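3-polyprenyl-4-hydroxybenzoate decarboxylase and related decarboxylases (Pelotomaculum thermopropionicum, PDB 6H6X) is a prenylated-FMN-dependent enzyme of the UbiD family, HmfF, that acts on furan acids and can carboxylate 2-furoic acid to 2,5-furandicarboxylic acid. Local coordinates at residues 128-133 and 252-257; 239-244 and 277-282; 314-319 and 336-341; 360-365 and 415-420. The protein carries 8 engineered substitutions. All blocks are in the same frame, centred on the assembly; numbering follows the deposited sequence.

Contact 1: residues 128-133 and 252-257; sequences GPYITA and EVEGPF
The phenol of Y130 is held at two places by 252-257: its hydroxyl by E254 and one ring face by F257. Y130 OH donates a short 2.5 Å bond to E254 OE1, which lies in the plane of the tyrosine ring. The carboxylate itself is turned almost perpendicular to that ring, and the hydroxyl meets OE1 from above the carboxylate plane, 40° out of it. A bend at chi2 (-81°) brings the glutamate back to the tyrosine, while OE2 forms salt bridges with R152 and R270. Over the phenol face lies F257, its CD1 over the ring centre, 3.3 Å above the plane of Y130; the two planes meet at 42°, an oblique pairing with CE1 of F257 3.4 Å from CG of Y130. F257 in turn receives T132 CG2 at its edge, 3.9 Å from CZ, and T132 OG1 bonds to I289 O and T288 OG1. With an alanine at Y130, E254 OE1 would probably lose its hydroxyl donor and F257 the ring it rests on, freeing the phenylalanine to turn. T132 lines the prenylated-FMN pocket of the UbiD FMN-binding domain; Y130, E254 and F257 probably form a second shell, E254 bridging to cofactor-binding R152.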
loop_
_atom_site.group_PDB
_atom_site.type_symbol
_atom_site.label_atom_id
_atom_site.label_comp_id
_atom_site.label_asym_id
_atom_site.label_seq_id
_atom_site.Cartn_x
_atom_site.Cartn_y
_atom_site.Cartn_z
ATOM N N GLY B 128 13.439 21.373 -21.248
ATOM C CA GLY B 128 14.453 20.770 -22.096
ATOM C C GLY B 128 15.221 19.719 -21.294
ATOM O O GLY B 128 14.730 19.230 -20.277
ATOM N N PRO B 129 16.438 19.378 -21.730
ATOM C CA PRO B 129 17.260 18.438 -20.978
ATOM C C PRO B 129 17.684 19.022 -19.627
ATOM O O PRO B 129 17.940 20.220 -19.529
ATOM C CB PRO B 129 18.466 18.245 -21.869
ATOM C CG PRO B 129 18.048 18.715 -23.233
ATOM C CD PRO B 129 17.130 19.860 -22.934
ATOM N N TYR B 130 17.693 18.185 -18.589
ATOM C CA TYR B 130 18.091 18.605 -17.247
ATOM C C TYR B 130 19.136 17.697 -16.674
ATOM O O TYR B 130 19.043 16.482 -16.808
ATOM C CB TYR B 130 16.902 18.589 -16.300
ATOM C CG TYR B 130 16.176 19.899 -16.223
ATOM C CD1 TYR B 130 15.233 20.231 -17.153
ATOM C CD2 TYR B 130 16.407 20.783 -15.186
ATOM C CE1 TYR B 130 14.543 21.430 -17.089
ATOM C CE2 TYR B 130 15.735 21.971 -15.110
ATOM C CZ TYR B 130 14.795 22.279 -16.090
ATOM O OH TYR B 130 14.090 23.438 -16.048
ATOM N N ILE B 131 20.125 18.305 -16.034
ATOM C CA ILE B 131 21.117 17.582 -15.222
ATOM C C ILE B 131 20.495 17.501 -13.839
ATOM O O ILE B 131 20.231 18.528 -13.242
ATOM C CB ILE B 131 22.461 18.351 -15.169
ATOM C CG1 ILE B 131 23.041 18.477 -16.592
ATOM C CG2 ILE B 131 23.449 17.672 -14.236
ATOM C CD1 ILE B 131 24.299 19.303 -16.651
ATOM N N THR B 132 20.249 16.282 -13.358
ATOM C CA THR B 132 19.525 16.065 -12.108
ATOM C C THR B 132 20.338 15.375 -11.020
ATOM O O THR B 132 19.841 15.272 -9.926
ATOM C CB THR B 132 18.276 15.221 -12.330
ATOM O OG1 THR B 132 18.647 14.021 -13.007
ATOM C CG2 THR B 132 17.300 15.975 -13.221
ATOM N N ALA B 133 21.549 14.905 -11.317
ATOM C CA ALA B 133 22.323 14.155 -10.341
ATOM C C ALA B 133 23.705 14.716 -10.022
ATOM O O ALA B 133 24.595 13.987 -9.593
ATOM C CB ALA B 133 22.435 12.716 -10.774
ATOM N N GLU B 252 17.678 34.481 -16.104
ATOM C CA GLU B 252 17.042 33.955 -17.316
ATOM C C GLU B 252 16.015 32.932 -16.934
ATOM O O GLU B 252 16.084 32.354 -15.845
ATOM C CB GLU B 252 18.070 33.350 -18.267
ATOM C CG GLU B 252 18.985 34.430 -18.853
ATOM C CD GLU B 252 20.128 33.908 -19.710
ATOM O OE1 GLU B 252 20.246 32.679 -19.957
ATOM O OE2 GLU B 252 20.942 34.756 -20.130
ATOM N N VAL B 253 15.071 32.711 -17.836
ATOM C CA VAL B 253 13.932 31.878 -17.524
ATOM C C VAL B 253 14.383 30.415 -17.466
ATOM O O VAL B 253 14.936 29.848 -18.421
ATOM C CB VAL B 253 12.766 32.060 -18.518
ATOM C CG1 VAL B 253 11.625 31.114 -18.155
ATOM C CG2 VAL B 253 12.268 33.507 -18.529
ATOM N N GLU B 254 14.153 29.814 -16.310
ATOM C CA GLU B 254 14.451 28.386 -16.092
ATOM C C GLU B 254 13.118 27.693 -15.835
ATOM O O GLU B 254 12.256 28.196 -15.086
ATOM C CB GLU B 254 15.417 28.226 -14.907
ATOM C CG GLU B 254 15.840 26.798 -14.582
ATOM C CD GLU B 254 14.817 25.997 -13.760
ATOM O OE1 GLU B 254 14.709 24.766 -13.967
ATOM O OE2 GLU B 254 14.104 26.575 -12.906
ATOM N N GLY B 255 12.947 26.528 -16.420
ATOM C CA GLY B 255 11.718 25.788 -16.179
ATOM C C GLY B 255 10.715 25.900 -17.314
ATOM O O GLY B 255 11.030 26.533 -18.317
ATOM N N PRO B 256 9.540 25.264 -17.186
ATOM C CA PRO B 256 9.174 24.456 -15.995
ATOM C C PRO B 256 9.803 23.046 -15.971
ATOM O O PRO B 256 10.429 22.595 -16.949
ATOM C CB PRO B 256 7.642 24.368 -16.100
ATOM C CG PRO B 256 7.368 24.430 -17.581
ATOM C CD PRO B 256 8.535 25.119 -18.261
ATOM N N PHE B 257 9.585 22.352 -14.862
ATOM C CA PHE B 257 10.233 21.056 -14.620
ATOM C C PHE B 257 9.365 20.157 -13.754
ATOM O O PHE B 257 8.860 20.602 -12.722
ATOM C CB PHE B 257 11.588 21.349 -13.950
ATOM C CG PHE B 257 12.409 20.140 -13.611
ATOM C CD1 PHE B 257 13.108 19.472 -14.596
ATOM C CD2 PHE B 257 12.502 19.673 -12.291
ATOM C CE1 PHE B 257 13.882 18.364 -14.292
ATOM C CE2 PHE B 257 13.306 18.596 -11.990
ATOM C CZ PHE B 257 13.985 17.936 -12.992
#

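Contact 2: residues 239-244 and 277-282; sequences EIVIEG and AVTHRR
An antiparallel ladder in the sheet of the FMN-binding domain pairs 240-243 with 277-280. The backbones are zipped together by V241 N to T279 O (2.8 Å), T279 N to V241 O (2.9 Å), E243 N to A277 O (2.8 Å) and R281 N to E239 O (3.0 Å), with a weak bond from A277 N to E243 O at the far end. E239 and I240 both face I190 of neighbouring strand 184-190, a classic beta bulge. At the bulge residue E239, OE2 lies over one face of the R281 guanidinium, well out of its plane, with the two group planes 14° apart. OE2 of E239 stands 3.5 Å from NE of R281, a contact of charges alone: the arginine gives NH2 to G237 O, and E239 binds R6 and V285 N. On one face I242 CG1 runs alongside V278 CG2, 4.2 Å away and pointing the same way, and both side chains pack on L113. On the other, E243 reaches over A277, OE1 coming 3.8 Å from its CB; the chain, extended beyond CG, delivers the carboxylate to T229 OG1 and E228 N. T279 OG1 is bonded to V102 O. Strand 240-246 thus lies between 184-190 and 264-280 in the antiparallel sheet of the UbiD Rift-related domain.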
loop_
_atom_site.group_PDB
_atom_site.type_symbol
_atom_site.label_atom_id
_atom_site.label_comp_id
_atom_site.label_asym_id
_atom_site.label_seq_id
_atom_site.Cartn_x
_atom_site.Cartn_y
_atom_site.Cartn_z
ATOM N N GLU B 239 32.792 10.631 -12.305
ATOM C CA GLU B 239 32.764 10.296 -13.731
ATOM C C GLU B 239 32.947 11.528 -14.535
ATOM O O GLU B 239 33.673 11.526 -15.499
ATOM C CB GLU B 239 31.429 9.593 -14.107
ATOM C CG GLU B 239 31.242 8.221 -13.480
ATOM C CD GLU B 239 32.166 7.133 -14.104
ATOM O OE1 GLU B 239 32.422 7.193 -15.316
ATOM O OE2 GLU B 239 32.620 6.189 -13.413
ATOM N N ILE B 240 32.270 12.604 -14.132
ATOM C CA ILE B 240 32.266 13.842 -14.872
ATOM C C ILE B 240 32.266 15.029 -13.905
ATOM O O ILE B 240 31.564 14.982 -12.893
ATOM C CB ILE B 240 30.977 13.939 -15.749
ATOM C CG1 ILE B 240 30.947 12.873 -16.855
ATOM C CG2 ILE B 240 30.861 15.286 -16.412
ATOM C CD1 ILE B 240 29.604 12.239 -17.103
ATOM N N VAL B 241 33.006 16.098 -14.242
ATOM C CA VAL B 241 33.005 17.355 -13.506
ATOM C C VAL B 241 32.811 18.483 -14.470
ATOM O O VAL B 241 33.466 18.539 -15.504
ATOM C CB VAL B 241 34.308 17.593 -12.712
ATOM C CG1 VAL B 241 34.476 19.053 -12.290
ATOM C CG2 VAL B 241 34.373 16.662 -11.514
ATOM N N ILE B 242 31.921 19.396 -14.118
ATOM C CA ILE B 242 31.654 20.568 -14.900
ATOM C C ILE B 242 31.972 21.712 -13.979
ATOM O O ILE B 242 31.371 21.860 -12.925
ATOM C CB ILE B 242 30.189 20.600 -15.407
ATOM C CG1 ILE B 242 29.936 19.420 -16.351
ATOM C CG2 ILE B 242 29.874 21.901 -16.099
ATOM C CD1 ILE B 242 28.447 19.171 -16.541
ATOM N N GLU B 243 32.926 22.533 -14.405
ATOM C CA GLU B 243 33.396 23.714 -13.680
ATOM C C GLU B 243 32.741 24.955 -14.238
ATOM O O GLU B 243 32.525 25.058 -15.432
ATOM C CB GLU B 243 34.910 23.824 -13.829
ATOM C CG GLU B 243 35.685 22.552 -13.454
ATOM C CD GLU B 243 37.193 22.676 -13.580
ATOM O OE1 GLU B 243 37.679 23.801 -13.878
ATOM O OE2 GLU B 243 37.899 21.641 -13.373
ATOM N N GLY B 244 32.426 25.909 -13.382
ATOM C CA GLY B 244 31.865 27.141 -13.869
ATOM C C GLY B 244 31.606 28.172 -12.820
ATOM O O GLY B 244 32.180 28.155 -11.720
ATOM N N ALA B 277 34.820 24.736 -17.994
ATOM C CA ALA B 277 35.524 23.514 -18.308
ATOM C C ALA B 277 34.723 22.282 -17.931
ATOM O O ALA B 277 33.854 22.342 -17.083
ATOM C CB ALA B 277 36.871 23.474 -17.574
ATOM N N VAL B 278 35.088 21.159 -18.533
ATOM C CA VAL B 278 34.510 19.891 -18.288
ATOM C C VAL B 278 35.647 18.918 -18.231
ATOM O O VAL B 278 36.436 18.920 -19.118
ATOM C CB VAL B 278 33.591 19.431 -19.455
ATOM C CG1 VAL B 278 33.152 17.981 -19.264
ATOM C CG2 VAL B 278 32.378 20.339 -19.583
ATOM N N THR B 279 35.707 18.052 -17.215
ATOM C CA THR B 279 36.685 16.957 -17.180
ATOM C C THR B 279 35.961 15.686 -16.893
ATOM O O THR B 279 34.925 15.669 -16.212
ATOM C CB THR B 279 37.835 17.168 -16.121
ATOM O OG1 THR B 279 37.375 16.891 -14.792
ATOM C CG2 THR B 279 38.350 18.605 -16.129
ATOM N N HIS B 280 36.494 14.592 -17.392
ATOM C CA HIS B 280 35.854 13.331 -17.197
ATOM C C HIS B 280 36.793 12.192 -17.294
ATOM O O HIS B 280 37.878 12.321 -17.838
ATOM C CB HIS B 280 34.635 13.151 -18.142
ATOM C CG HIS B 280 34.946 13.160 -19.598
ATOM N ND1 HIS B 280 35.369 12.035 -20.281
ATOM C CD2 HIS B 280 34.855 14.150 -20.515
ATOM C CE1 HIS B 280 35.546 12.349 -21.559
ATOM N NE2 HIS B 280 35.257 13.634 -21.722
ATOM N N ARG B 281 36.381 11.068 -16.724
ATOM C CA ARG B 281 37.001 9.814 -17.029
ATOM C C ARG B 281 36.930 9.492 -18.531
ATOM O O ARG B 281 35.974 9.882 -19.288
ATOM C CB ARG B 281 36.302 8.668 -16.331
ATOM C CG ARG B 281 36.548 8.571 -14.857
ATOM C CD ARG B 281 35.815 7.393 -14.333
ATOM N NE ARG B 281 35.911 7.302 -12.905
ATOM C CZ ARG B 281 36.517 6.323 -12.210
ATOM N NH1 ARG B 281 37.122 5.299 -12.792
ATOM N NH2 ARG B 281 36.524 6.376 -10.873
ATOM N N ARG B 282 37.936 8.727 -18.930
ATOM C CA ARG B 282 37.943 8.070 -20.209
ATOM C C ARG B 282 36.731 7.156 -20.204
ATOM O O ARG B 282 36.579 6.305 -19.299
ATOM C CB ARG B 282 39.237 7.245 -20.373
ATOM C CG ARG B 282 39.431 6.547 -21.726
ATOM C CD ARG B 282 40.878 6.093 -21.935
ATOM N NE ARG B 282 41.810 7.237 -21.905
ATOM C CZ ARG B 282 42.620 7.588 -20.891
ATOM N NH1 ARG B 282 42.686 6.885 -19.738
ATOM N NH2 ARG B 282 43.380 8.676 -21.033
#

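Contact 3: residues 314-319 and 336-341; sequences QNVPTV and ISIEKK. Engineered in segment 314-319: N315 (natural residue Ala).
T318 O accepts a 2.9 Å bond from E339 N, practically straight at 178°, although the donor stands above the carbonyl plane, 36° out of it. This bond closes the first rung beside V319 and I338, an antiparallel non-hydrogen-bonded pair. T318 presents its carbonyl from a type I turn, V316 to V319, which is closed by V319 N bonding to V316 O at 3.0 Å. The threonine side chain leans across the chain leaving the strand: its CB lies 3.1 Å from E339 O, and its methyl CG2 meets CG of K341 at 3.6 Å. With OG1 placed between backbone N and carbonyl carbon (chi1 52°), the hydroxyl is left to bond E345 OE1. I338 CG2 touches both V316 CG1, 4.1 Å away, and V319 CA at 4.0 Å. CG2 of V319 meets I336 CG2 at 3.9 Å, the two side chains crossing at an angle, and the same V319 methyl rests against S337 O. The turn therefore steers the chain from the end of helix 294-315, where the engineered N315 lies, into strand 319-324, the outermost strand on its side of the sheet within this chain. Helix 345-356 covers V316, I336 and I338, and the neighbouring strand 362-367 bonds to I336 and I338 through V364 and V366.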
loop_
_atom_site.group_PDB
_atom_site.type_symbol
_atom_site.label_atom_id
_atom_site.label_comp_id
_atom_site.label_asym_id
_atom_site.label_seq_id
_atom_site.Cartn_x
_atom_site.Cartn_y
_atom_site.Cartn_z
ATOM N N GLN B 314 14.821 13.225 21.496
ATOM C CA GLN B 314 15.017 14.280 22.498
ATOM C C GLN B 314 13.839 14.406 23.433
ATOM O O GLN B 314 14.034 14.507 24.646
ATOM C CB GLN B 314 15.259 15.675 21.870
ATOM C CG GLN B 314 16.633 16.280 22.131
ATOM C CD GLN B 314 17.715 15.721 21.206
ATOM O OE1 GLN B 314 18.225 16.432 20.326
ATOM N NE2 GLN B 314 18.061 14.437 21.388
ATOM N N ASN B 315 12.625 14.424 22.868
ATOM C CA ASN B 315 11.436 14.649 23.648
ATOM C C ASN B 315 10.746 13.358 24.033
ATOM O O ASN B 315 9.930 13.378 24.924
ATOM C CB ASN B 315 10.454 15.548 22.899
ATOM C CG ASN B 315 10.957 16.959 22.711
ATOM O OD1 ASN B 315 10.971 17.758 23.633
ATOM N ND2 ASN B 315 11.327 17.289 21.485
ATOM N N VAL B 316 11.034 12.249 23.353
ATOM C CA VAL B 316 10.292 11.015 23.537
ATOM C C VAL B 316 11.280 9.861 23.477
ATOM O O VAL B 316 11.437 9.196 22.426
ATOM C CB VAL B 316 9.160 10.841 22.497
ATOM C CG1 VAL B 316 8.368 9.565 22.760
ATOM C CG2 VAL B 316 8.231 12.048 22.492
ATOM N N PRO B 317 11.961 9.604 24.616
ATOM C CA PRO B 317 13.057 8.618 24.594
ATOM C C PRO B 317 12.594 7.199 24.287
ATOM O O PRO B 317 13.385 6.369 23.871
ATOM C CB PRO B 317 13.654 8.709 26.024
ATOM C CG PRO B 317 12.644 9.462 26.852
ATOM C CD PRO B 317 11.916 10.356 25.887
ATOM N N THR B 318 11.300 6.942 24.458
ATOM C CA THR B 318 10.670 5.667 24.093
ATOM C C THR B 318 10.454 5.427 22.548
ATOM O O THR B 318 10.002 4.369 22.131
ATOM C CB THR B 318 9.315 5.581 24.815
ATOM O OG1 THR B 318 8.548 6.775 24.562
ATOM C CG2 THR B 318 9.520 5.464 26.323
ATOM N N VAL B 319 10.760 6.404 21.704
ATOM C CA VAL B 319 10.704 6.222 20.231
ATOM C C VAL B 319 11.557 5.055 19.753
ATOM O O VAL B 319 12.694 4.977 20.088
ATOM C CB VAL B 319 11.122 7.526 19.506
ATOM C CG1 VAL B 319 12.628 7.769 19.638
ATOM C CG2 VAL B 319 10.703 7.495 18.049
ATOM N N ILE B 336 5.509 7.247 13.179
ATOM C CA ILE B 336 6.406 7.197 14.340
ATOM C C ILE B 336 5.977 6.033 15.185
ATOM O O ILE B 336 4.820 5.962 15.520
ATOM C CB ILE B 336 6.366 8.498 15.158
ATOM C CG1 ILE B 336 6.805 9.646 14.273
ATOM C CG2 ILE B 336 7.321 8.450 16.361
ATOM C CD1 ILE B 336 6.673 10.975 14.899
ATOM N N SER B 337 6.876 5.088 15.450
ATOM C CA SER B 337 6.604 3.985 16.403
ATOM C C SER B 337 7.220 4.326 17.756
ATOM O O SER B 337 8.332 4.817 17.827
ATOM C CB SER B 337 7.157 2.643 15.908
ATOM O OG SER B 337 8.526 2.746 15.826
ATOM N N ILE B 338 6.453 4.148 18.819
ATOM C CA ILE B 338 6.953 4.310 20.182
ATOM C C ILE B 338 6.665 3.078 21.020
ATOM O O ILE B 338 5.742 2.335 20.748
ATOM C CB ILE B 338 6.339 5.525 20.868
ATOM C CG1 ILE B 338 4.812 5.441 20.976
ATOM C CG2 ILE B 338 6.777 6.816 20.190
ATOM C CD1 ILE B 338 4.268 6.661 21.713
ATOM N N GLU B 339 7.500 2.829 22.014
ATOM C CA GLU B 339 7.219 1.800 23.025
ATOM C C GLU B 339 6.606 2.601 24.134
ATOM O O GLU B 339 7.309 3.164 24.958
ATOM C CB GLU B 339 8.490 1.060 23.456
ATOM C CG GLU B 339 8.267 -0.038 24.495
ATOM C CD GLU B 339 9.603 -0.664 24.966
ATOM O OE1 GLU B 339 10.397 0.079 25.583
ATOM O OE2 GLU B 339 9.890 -1.874 24.719
ATOM N N LYS B 340 5.288 2.706 24.130
ATOM C CA LYS B 340 4.633 3.688 24.998
ATOM C C LYS B 340 4.651 3.241 26.487
ATOM O O LYS B 340 4.308 2.104 26.763
ATOM C CB LYS B 340 3.202 3.964 24.516
ATOM C CG LYS B 340 2.447 4.931 25.408
ATOM C CD LYS B 340 1.250 5.575 24.733
ATOM C CE LYS B 340 0.172 4.564 24.437
ATOM N NZ LYS B 340 -1.155 5.215 24.499
ATOM N N LYS B 341 5.043 4.142 27.400
ATOM C CA LYS B 341 5.009 3.916 28.878
ATOM C C LYS B 341 3.932 4.770 29.549
ATOM O O LYS B 341 3.280 4.292 30.456
ATOM C CB LYS B 341 6.321 4.284 29.578
ATOM C CG LYS B 341 7.610 3.804 28.936
ATOM C CD LYS B 341 8.017 2.414 29.321
ATOM C CE LYS B 341 9.548 2.317 29.342
ATOM N NZ LYS B 341 10.027 0.924 29.552
#

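Contact 4: residues 360-365 and 415-420; sequences VKHVVV and MGIDAT. With CA (calcium ion), chain J.
H362 and M415 lie side by side and point the same way from neighbouring parallel strands, the methionine methyl CE 3.7 Å from CD2 of the imidazole. The bend at the end of M415 (chi3 49°) curls that methyl toward the ring, while I417 crosses H362 at an angle, bringing CD1 4.0 Å from NE2. Further along this face V364 and I417 meet at their branch points, CB to CB 4.2 Å. V365, which points to the other face, lies alongside T420 of the loop that follows the strand, with CG1 of the valine 3.8 Å from CG2 of the threonine. Five backbone bonds lace the segments, from M415 N to K361 O through to A419 N to V365 O. At the last pair, D418 OD1 accepts T420 N nearly along its C-O axis (2.9 Å), which makes an Asx turn, and T420 OG1 adds a second donor on the syn lone pair (2.6 Å). D418 O binds the calcium at 2.9 Å, together with T420 O, a water, R385 O and D391 OD2. A leucine at D418 would probably leave T420 OG1 and N without their shared acceptor and loosen the turn that aims T420 O at the metal. Helix 345-356 covers V363 and V365, helix 375-385 packs on V364 and A419, strand 333-338 flanks 362-367, and K361 reaches A383 of the second subunit.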
loop_
_atom_site.group_PDB
_atom_site.type_symbol
_atom_site.label_atom_id
_atom_site.label_comp_id
_atom_site.label_asym_id
_atom_site.label_seq_id
_atom_site.Cartn_x
_atom_site.Cartn_y
_atom_site.Cartn_z
ATOM N N VAL B 360 6.633 18.782 7.395
ATOM C CA VAL B 360 5.843 17.680 7.859
ATOM C C VAL B 360 4.435 18.201 8.127
ATOM O O VAL B 360 4.243 19.167 8.849
ATOM C CB VAL B 360 6.358 17.016 9.152
ATOM C CG1 VAL B 360 5.366 15.944 9.589
ATOM C CG2 VAL B 360 7.756 16.435 8.934
ATOM N N LYS B 361 3.468 17.467 7.606
ATOM C CA LYS B 361 2.120 17.928 7.454
ATOM C C LYS B 361 1.123 16.997 8.196
ATOM O O LYS B 361 0.040 17.398 8.581
ATOM C CB LYS B 361 1.847 17.853 5.925
ATOM C CG LYS B 361 0.963 18.922 5.458
ATOM C CD LYS B 361 0.685 18.830 3.978
ATOM C CE LYS B 361 -0.819 18.754 3.817
ATOM N NZ LYS B 361 -1.250 18.990 2.414
ATOM N N HIS B 362 1.446 15.722 8.257
ATOM C CA HIS B 362 0.571 14.656 8.691
ATOM C C HIS B 362 1.484 13.636 9.444
ATOM O O HIS B 362 2.535 13.178 8.887
ATOM C CB HIS B 362 -0.006 14.053 7.449
ATOM C CG HIS B 362 -0.968 12.920 7.667
ATOM N ND1 HIS B 362 -0.567 11.619 7.913
ATOM C CD2 HIS B 362 -2.307 12.860 7.509
ATOM C CE1 HIS B 362 -1.615 10.816 7.943
ATOM N NE2 HIS B 362 -2.690 11.545 7.717
ATOM N N VAL B 363 1.121 13.318 10.685
ATOM C CA VAL B 363 1.912 12.447 11.543
ATOM C C VAL B 363 0.989 11.388 12.094
ATOM O O VAL B 363 -0.075 11.732 12.633
ATOM C CB VAL B 363 2.529 13.238 12.685
ATOM C CG1 VAL B 363 3.450 12.378 13.547
ATOM C CG2 VAL B 363 3.278 14.408 12.107
ATOM N N VAL B 364 1.327 10.125 11.898
ATOM C CA VAL B 364 0.723 9.074 12.668
ATOM C C VAL B 364 1.659 8.360 13.649
ATOM O O VAL B 364 2.805 8.016 13.291
ATOM C CB VAL B 364 -0.244 8.144 11.903
ATOM C CG1 VAL B 364 -0.547 8.522 10.454
ATOM C CG2 VAL B 364 -0.135 6.695 12.196
ATOM N N VAL B 365 1.174 8.171 14.888
ATOM C CA VAL B 365 1.966 7.498 15.952
ATOM C C VAL B 365 1.372 6.113 16.189
ATOM O O VAL B 365 0.184 5.983 16.303
ATOM C CB VAL B 365 2.004 8.294 17.284
ATOM C CG1 VAL B 365 2.893 7.588 18.328
ATOM C CG2 VAL B 365 2.507 9.703 17.054
ATOM N N MET B 415 -1.865 17.927 10.598
ATOM C CA MET B 415 -2.702 17.033 11.369
ATOM C C MET B 415 -1.856 15.971 12.058
ATOM O O MET B 415 -0.920 15.398 11.446
ATOM C CB MET B 415 -3.720 16.377 10.465
ATOM C CG MET B 415 -4.678 15.477 11.199
ATOM S SD MET B 415 -6.141 15.009 10.267
ATOM C CE MET B 415 -5.340 14.490 8.778
ATOM N N GLY B 416 -2.185 15.663 13.295
ATOM C CA GLY B 416 -1.577 14.558 14.065
ATOM C C GLY B 416 -2.627 13.537 14.466
ATOM O O GLY B 416 -3.755 13.910 14.840
ATOM N N ILE B 417 -2.282 12.258 14.340
ATOM C CA ILE B 417 -3.128 11.124 14.635
ATOM C C ILE B 417 -2.434 10.162 15.650
ATOM O O ILE B 417 -1.304 9.630 15.408
ATOM C CB ILE B 417 -3.490 10.338 13.365
ATOM C CG1 ILE B 417 -4.277 11.235 12.367
ATOM C CG2 ILE B 417 -4.342 9.159 13.685
ATOM C CD1 ILE B 417 -4.600 10.555 11.032
ATOM N N ASP B 418 -3.118 9.891 16.762
ATOM C CA ASP B 418 -2.609 8.939 17.788
ATOM C C ASP B 418 -3.254 7.636 17.574
ATOM O O ASP B 418 -4.434 7.480 17.893
ATOM C CB ASP B 418 -3.021 9.401 19.193
ATOM C CG ASP B 418 -2.460 8.492 20.298
ATOM O OD1 ASP B 418 -1.950 7.376 20.036
ATOM O OD2 ASP B 418 -2.566 8.932 21.429
ATOM N N ALA B 419 -2.547 6.692 16.970
ATOM C CA ALA B 419 -3.119 5.414 16.711
ATOM C C ALA B 419 -2.442 4.356 17.620
ATOM O O ALA B 419 -2.232 3.223 17.187
ATOM C CB ALA B 419 -2.925 5.061 15.239
ATOM N N THR B 420 -2.072 4.755 18.838
ATOM C CA THR B 420 -1.630 3.800 19.850
ATOM C C THR B 420 -2.788 3.240 20.675
ATOM O O THR B 420 -3.829 3.877 20.861
ATOM C CB THR B 420 -0.569 4.432 20.786
ATOM O OG1 THR B 420 -1.140 5.473 21.587
ATOM C CG2 THR B 420 0.549 5.027 19.935
HETATM CA CA CA J . -5.387 5.908 20.097
HETATM O O HOH W 1 -4.521 6.424 22.570
#

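From the N terminus, 128-133 opens contact 1, and 239-244 opens contact 2 before 252-257 closes the first loop; 277-282 then closes the second, so the two cross along the chain. They share the antiparallel sheet of the FMN-binding domain and touch where I131 meets I242. Contact 3 follows in series: it closes a short loop spanning the edge hairpin of strands 319-324 and 333-338. Contact 4 closes a longer one around helix 375-385. These two lie side by side in the C-terminal mixed sheet, joined by I336 with V364 and I338 with V365. Contacts 1 and 3 have centres about 42 Å apart, on opposite sides of the chain's centre.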